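PDB 4XDY: ketol-acid reductoisomerase (NAD(+)) from uncultured archaeon GZfos26G2, which catalyses the magnesium-dependent methyl migration and NADH-dependent reduction of (S)-2-acetolactate to (R)-2,3-dihydroxy-isovalerate in branched-chain amino-acid biosynthesis. Local coordinates for residues Leu108-Arg120 against Cys186-Gly198. Sequence-based numbering, arbitrary orientation. Where two conformers were deposited one is given.
Sequences LCFSHGFNICFKR and CTFEQETYEDLFG. With MG (magnesium ion), chain D; MG (magnesium ion), chain C; NAI (1,4-dihydronicotinamide adenine dinucleotide), chain E; HIO (N-hydroxy-N-isopropyloxamic acid), chain H.
H112, the predicted active-site residue, reaches from the N-terminal Rossmann domain to E191 on the first helix of the knotted C-terminal domain, at the cleft that holds NADH and the two magnesium ions. Its ring is set at 84° to the E191 carboxylate, and ND1 donates to the syn lone pair of E191 OE1 at 2.9 Å. G113 N meets E191 OE1 from above the carboxylate plane at 2.8 Å, so two donors grip this oxygen, while K135 forms a salt bridge with E191 OE2 and also hydrogen-bonds D195 OD1. With CG anti to the backbone N (chi1 -179°), the imidazole lies beside D195, whose OD2 is 3.2 Å from H112 CE1 and whose two oxygens bridge the metals; L196 CD2 abuts the ring edge. A leucine in place of H112 would probably cost E191 OE1 one of its two donors and remove the ring edge that L196 CD2 abuts. Away from the metals, I116 CB lies 3.6 Å from F188 CD2, the two side chains meeting at a slant, and C117 SG approaches the Y193 ring obliquely. A side chain on G113 would clash with T192 OG1, which donates to F188 O at 2.7 Å from above the carbonyl plane.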
# COMPACT_ATOMS: atom_id res chain seq x y z
N LEU A 108 -1.97 -0.10 34.59
CA LEU A 108 -1.31 0.89 33.68
C LEU A 108 -1.09 0.21 32.35
O LEU A 108 -0.39 -0.82 32.26
CB LEU A 108 -0.01 1.28 34.32
CG LEU A 108 0.74 2.51 33.73
CD1 LEU A 108 -0.04 3.82 33.90
CD2 LEU A 108 2.15 2.62 34.29
N CYS A 109 -1.63 0.81 31.29
CA CYS A 109 -1.63 0.20 29.98
C CYS A 109 -0.98 1.19 28.97
O CYS A 109 -0.99 2.42 29.19
CB CYS A 109 -3.02 -0.13 29.58
SG CYS A 109 -3.32 -1.12 28.13
N PHE A 110 -0.43 0.61 27.92
CA PHE A 110 0.32 1.35 26.85
C PHE A 110 -0.09 0.71 25.54
O PHE A 110 -0.58 -0.46 25.51
CB PHE A 110 1.79 1.21 26.98
CG PHE A 110 2.36 1.82 28.23
CD1 PHE A 110 2.36 1.11 29.44
CD2 PHE A 110 2.83 3.10 28.22
CE1 PHE A 110 2.90 1.66 30.58
CE2 PHE A 110 3.37 3.68 29.36
CZ PHE A 110 3.42 2.96 30.54
N SER A 111 0.17 1.40 24.42
CA SER A 111 0.06 0.77 23.13
C SER A 111 1.37 0.68 22.38
O SER A 111 1.37 0.30 21.22
CB SER A 111 -1.00 1.38 22.25
OG SER A 111 -2.32 1.06 22.71
N HIS A 112 2.47 0.91 23.07
CA HIS A 112 3.82 0.69 22.55
C HIS A 112 4.66 0.48 23.79
O HIS A 112 4.51 1.27 24.78
CB HIS A 112 4.28 1.94 21.81
CG HIS A 112 5.63 1.84 21.19
ND1 HIS A 112 6.19 0.67 20.64
CD2 HIS A 112 6.57 2.82 21.01
CE1 HIS A 112 7.37 0.97 20.10
NE2 HIS A 112 7.61 2.27 20.31
N GLY A 113 5.58 -0.48 23.70
CA GLY A 113 6.46 -0.82 24.84
C GLY A 113 7.62 0.09 25.22
O GLY A 113 8.29 -0.17 26.24
N PHE A 114 7.85 1.14 24.37
CA PHE A 114 9.09 1.96 24.42
C PHE A 114 9.42 2.36 25.87
O PHE A 114 10.51 2.05 26.39
CB PHE A 114 8.94 3.19 23.51
CG PHE A 114 10.16 4.02 23.36
CD1 PHE A 114 10.50 5.00 24.30
CD2 PHE A 114 10.99 3.89 22.25
CE1 PHE A 114 11.63 5.79 24.15
CE2 PHE A 114 12.13 4.68 22.11
CZ PHE A 114 12.44 5.63 23.06
N ASN A 115 8.47 3.05 26.52
CA ASN A 115 8.81 3.68 27.81
C ASN A 115 9.05 2.71 28.92
O ASN A 115 9.92 2.95 29.81
CB ASN A 115 7.82 4.75 28.16
CG ASN A 115 8.05 6.05 27.36
OD1 ASN A 115 9.20 6.49 27.23
ND2 ASN A 115 7.04 6.60 26.79
N ILE A 116 8.30 1.62 28.89
CA ILE A 116 8.54 0.53 29.88
C ILE A 116 9.81 -0.25 29.55
O ILE A 116 10.69 -0.46 30.39
CB ILE A 116 7.31 -0.41 30.00
CG1 ILE A 116 6.12 0.30 30.66
CG2 ILE A 116 7.71 -1.73 30.63
CD1 ILE A 116 6.40 0.65 32.12
N CYS A 117 9.96 -0.62 28.27
CA CYS A 117 11.13 -1.36 27.81
C CYS A 117 12.45 -0.65 28.13
O CYS A 117 13.40 -1.29 28.61
CB CYS A 117 11.04 -1.53 26.28
SG CYS A 117 12.46 -2.36 25.53
N PHE A 118 12.54 0.64 27.80
CA PHE A 118 13.75 1.40 28.01
C PHE A 118 13.82 2.02 29.37
O PHE A 118 14.73 2.82 29.64
CB PHE A 118 14.01 2.37 26.85
CG PHE A 118 14.17 1.67 25.52
CD1 PHE A 118 15.23 0.80 25.33
CD2 PHE A 118 13.26 1.88 24.49
CE1 PHE A 118 15.41 0.14 24.12
CE2 PHE A 118 13.43 1.21 23.28
CZ PHE A 118 14.50 0.35 23.09
N LYS A 119 12.89 1.66 30.26
CA LYS A 119 12.98 2.10 31.65
C LYS A 119 12.84 3.63 31.82
O LYS A 119 13.38 4.20 32.77
CB LYS A 119 14.26 1.59 32.31
CG LYS A 119 14.25 0.06 32.33
CD LYS A 119 15.24 -0.45 33.34
CE LYS A 119 16.24 -1.33 32.67
NZ LYS A 119 15.47 -2.52 32.26
N ARG A 120 12.10 4.30 30.94
CA ARG A 120 11.80 5.65 31.13
C ARG A 120 10.66 5.88 32.09
O ARG A 120 10.52 6.97 32.61
CB ARG A 120 11.47 6.28 29.78
CG ARG A 120 12.59 6.14 28.72
CD ARG A 120 13.48 7.30 28.74
NE ARG A 120 12.80 8.53 28.29
CZ ARG A 120 13.12 9.73 28.77
NH1 ARG A 120 14.08 9.81 29.66
NH2 ARG A 120 12.50 10.84 28.37
N CYS A 186 3.18 -11.52 23.59
CA CYS A 186 4.61 -11.24 23.47
C CYS A 186 5.05 -10.48 24.69
O CYS A 186 4.27 -10.28 25.65
CB CYS A 186 4.90 -10.47 22.17
SG CYS A 186 4.27 -8.76 22.25
N THR A 187 6.30 -10.11 24.76
CA THR A 187 6.79 -9.31 25.86
C THR A 187 6.80 -7.83 25.46
O THR A 187 6.72 -7.48 24.25
CB THR A 187 8.24 -9.65 26.27
OG1 THR A 187 9.16 -9.39 25.19
CG2 THR A 187 8.37 -11.16 26.69
N PHE A 188 6.94 -6.96 26.44
CA PHE A 188 7.01 -5.52 26.20
C PHE A 188 8.26 -5.22 25.28
O PHE A 188 8.16 -4.40 24.37
CB PHE A 188 7.21 -4.80 27.49
CG PHE A 188 5.95 -4.16 28.01
CD1 PHE A 188 4.97 -4.92 28.62
CD2 PHE A 188 5.72 -2.76 27.86
CE1 PHE A 188 3.82 -4.31 29.15
CE2 PHE A 188 4.61 -2.16 28.41
CZ PHE A 188 3.63 -2.96 29.02
N GLU A 189 9.33 -5.96 25.50
CA GLU A 189 10.60 -5.72 24.82
C GLU A 189 10.43 -6.19 23.36
O GLU A 189 10.92 -5.56 22.43
CB GLU A 189 11.75 -6.39 25.59
CG GLU A 189 12.01 -5.78 27.00
CD GLU A 189 10.95 -6.08 28.13
OE1 GLU A 189 10.25 -7.17 28.00
OE2 GLU A 189 10.76 -5.15 29.08
N GLN A 190 9.80 -7.32 23.15
CA GLN A 190 9.58 -7.77 21.80
C GLN A 190 8.79 -6.83 20.93
O GLN A 190 9.15 -6.60 19.80
CB GLN A 190 8.92 -9.14 21.70
CG GLN A 190 9.73 -10.33 22.15
CD GLN A 190 8.82 -11.53 22.01
OE1 GLN A 190 7.99 -11.77 22.87
NE2 GLN A 190 8.86 -12.19 20.85
N GLU A 191 7.66 -6.37 21.44
CA GLU A 191 6.87 -5.37 20.75
C GLU A 191 7.67 -4.14 20.43
O GLU A 191 7.65 -3.69 19.28
CB GLU A 191 5.64 -4.94 21.52
CG GLU A 191 4.67 -4.14 20.63
CD GLU A 191 4.93 -2.62 20.51
OE1 GLU A 191 5.66 -2.06 21.35
OE2 GLU A 191 4.37 -2.10 19.54
N THR A 192 8.47 -3.67 21.39
CA THR A 192 9.14 -2.43 21.23
C THR A 192 10.09 -2.54 20.05
O THR A 192 10.17 -1.68 19.17
CB THR A 192 9.93 -2.06 22.49
OG1 THR A 192 9.00 -1.92 23.61
CG2 THR A 192 10.66 -0.77 22.25
N TYR A 193 10.85 -3.63 20.03
CA TYR A 193 11.88 -3.75 19.02
C TYR A 193 11.35 -4.00 17.64
O TYR A 193 11.82 -3.36 16.67
CB TYR A 193 12.88 -4.87 19.40
CG TYR A 193 13.50 -4.77 20.77
CD1 TYR A 193 13.80 -3.56 21.36
CD2 TYR A 193 13.85 -5.94 21.45
CE1 TYR A 193 14.37 -3.48 22.63
CE2 TYR A 193 14.44 -5.88 22.72
CZ TYR A 193 14.73 -4.66 23.30
OH TYR A 193 15.31 -4.58 24.54
N GLU A 194 10.38 -4.86 17.52
CA GLU A 194 9.81 -5.20 16.19
C GLU A 194 9.12 -3.96 15.62
O GLU A 194 9.17 -3.70 14.43
CB GLU A 194 8.89 -6.40 16.23
CG GLU A 194 7.60 -6.24 17.00
CD GLU A 194 6.52 -5.52 16.24
OE1 GLU A 194 5.57 -5.03 16.92
OE2 GLU A 194 6.54 -5.52 14.95
N ASP A 195 8.46 -3.23 16.51
CA ASP A 195 7.65 -2.04 16.12
C ASP A 195 8.57 -0.94 15.58
O ASP A 195 8.32 -0.39 14.52
CB ASP A 195 6.86 -1.53 17.30
CG ASP A 195 5.89 -0.43 16.88
OD1 ASP A 195 4.85 -0.77 16.28
OD2 ASP A 195 6.27 0.75 17.09
N LEU A 196 9.58 -0.63 16.34
CA LEU A 196 10.58 0.35 15.95
C LEU A 196 11.24 -0.05 14.65
O LEU A 196 11.30 0.74 13.71
CB LEU A 196 11.57 0.54 17.04
CG LEU A 196 11.13 1.27 18.31
CD1 LEU A 196 12.27 1.30 19.30
CD2 LEU A 196 10.68 2.71 18.09
N PHE A 197 11.64 -1.33 14.56
CA PHE A 197 12.23 -1.81 13.31
C PHE A 197 11.32 -1.64 12.12
O PHE A 197 11.73 -1.14 11.06
CB PHE A 197 12.60 -3.31 13.44
CG PHE A 197 13.08 -3.88 12.17
CD1 PHE A 197 14.37 -3.65 11.76
CD2 PHE A 197 12.25 -4.59 11.35
CE1 PHE A 197 14.83 -4.21 10.55
CE2 PHE A 197 12.67 -5.09 10.10
CZ PHE A 197 13.99 -4.90 9.71
N GLY A 198 10.08 -2.08 12.27
CA GLY A 198 9.11 -2.09 11.17
C GLY A 198 8.85 -0.68 10.66
O GLY A 198 8.85 -0.43 9.47
MG MG D . 3.76 0.03 14.80
MG MG C . 5.56 2.62 16.59
PA NAI E . -0.48 11.71 19.54
O1A NAI E . 0.86 12.28 19.06
O2A NAI E . -1.62 11.63 18.62
O5B NAI E . -0.77 12.44 20.95
C5B NAI E . -2.03 12.21 21.63
C4B NAI E . -2.52 13.57 22.23
O4B NAI E . -1.57 13.90 23.24
C3B NAI E . -2.55 14.81 21.29
O3B NAI E . -3.71 14.70 20.47
C2B NAI E . -2.53 15.95 22.28
O2B NAI E . -3.88 16.26 22.65
C1B NAI E . -1.76 15.32 23.47
N9A NAI E . -0.45 15.92 23.63
C8A NAI E . 0.44 16.13 22.57
N7A NAI E . 1.54 16.70 23.04
C5A NAI E . 1.35 16.89 24.37
C6A NAI E . 2.13 17.48 25.45
N6A NAI E . 3.34 18.02 25.23
N1A NAI E . 1.65 17.46 26.72
C2A NAI E . 0.42 16.96 26.98
N3A NAI E . -0.36 16.39 26.08
C4A NAI E . 0.05 16.35 24.75
O3 NAI E . -0.13 10.16 20.11
PN NAI E . -0.26 8.80 19.15
O1N NAI E . 0.55 8.98 17.88
O2N NAI E . -1.69 8.51 19.06
O5D NAI E . 0.62 7.87 20.08
C5D NAI E . 0.03 7.33 21.30
C4D NAI E . 0.74 6.00 21.74
O4D NAI E . 0.31 5.04 20.75
C3D NAI E . 2.26 5.99 21.65
O3D NAI E . 2.80 5.15 22.68
C2D NAI E . 2.60 5.40 20.27
O2D NAI E . 3.89 4.82 20.12
C1D NAI E . 1.48 4.39 20.14
N1N NAI E . 1.07 3.94 18.80
C2N NAI E . 0.68 4.88 17.91
C3N NAI E . 0.27 4.52 16.67
C7N NAI E . -0.23 5.53 15.78
O7N NAI E . 0.02 6.78 15.82
N7N NAI E . -1.20 5.11 15.02
C4N NAI E . 0.22 3.11 16.34
C5N NAI E . 0.42 2.18 17.41
C6N NAI E . 0.87 2.64 18.60
C1 HIO H . 3.73 4.23 15.14
O11 HIO H . 4.63 4.35 16.02
O12 HIO H . 2.95 5.12 14.67
C2 HIO H . 3.58 2.76 14.74
O2 HIO H . 4.08 1.89 15.50
N3 HIO H . 3.06 2.37 13.58
O3 HIO H . 2.63 0.98 13.43
C4 HIO H . 2.83 3.25 12.48
C41 HIO H . 3.43 2.62 11.22
C42 HIO H . 1.32 3.46 12.42
O HOH W 1 3.13 0.11 18.99
O HOH W 2 12.98 -3.74 29.79
O HOH W 3 5.52 0.04 13.63
O HOH W 4 7.08 3.60 17.61
O HOH W 5 4.35 2.56 18.39
O HOH W 6 2.19 -0.29 16.30
O HOH W 7 3.32 -1.97 14.03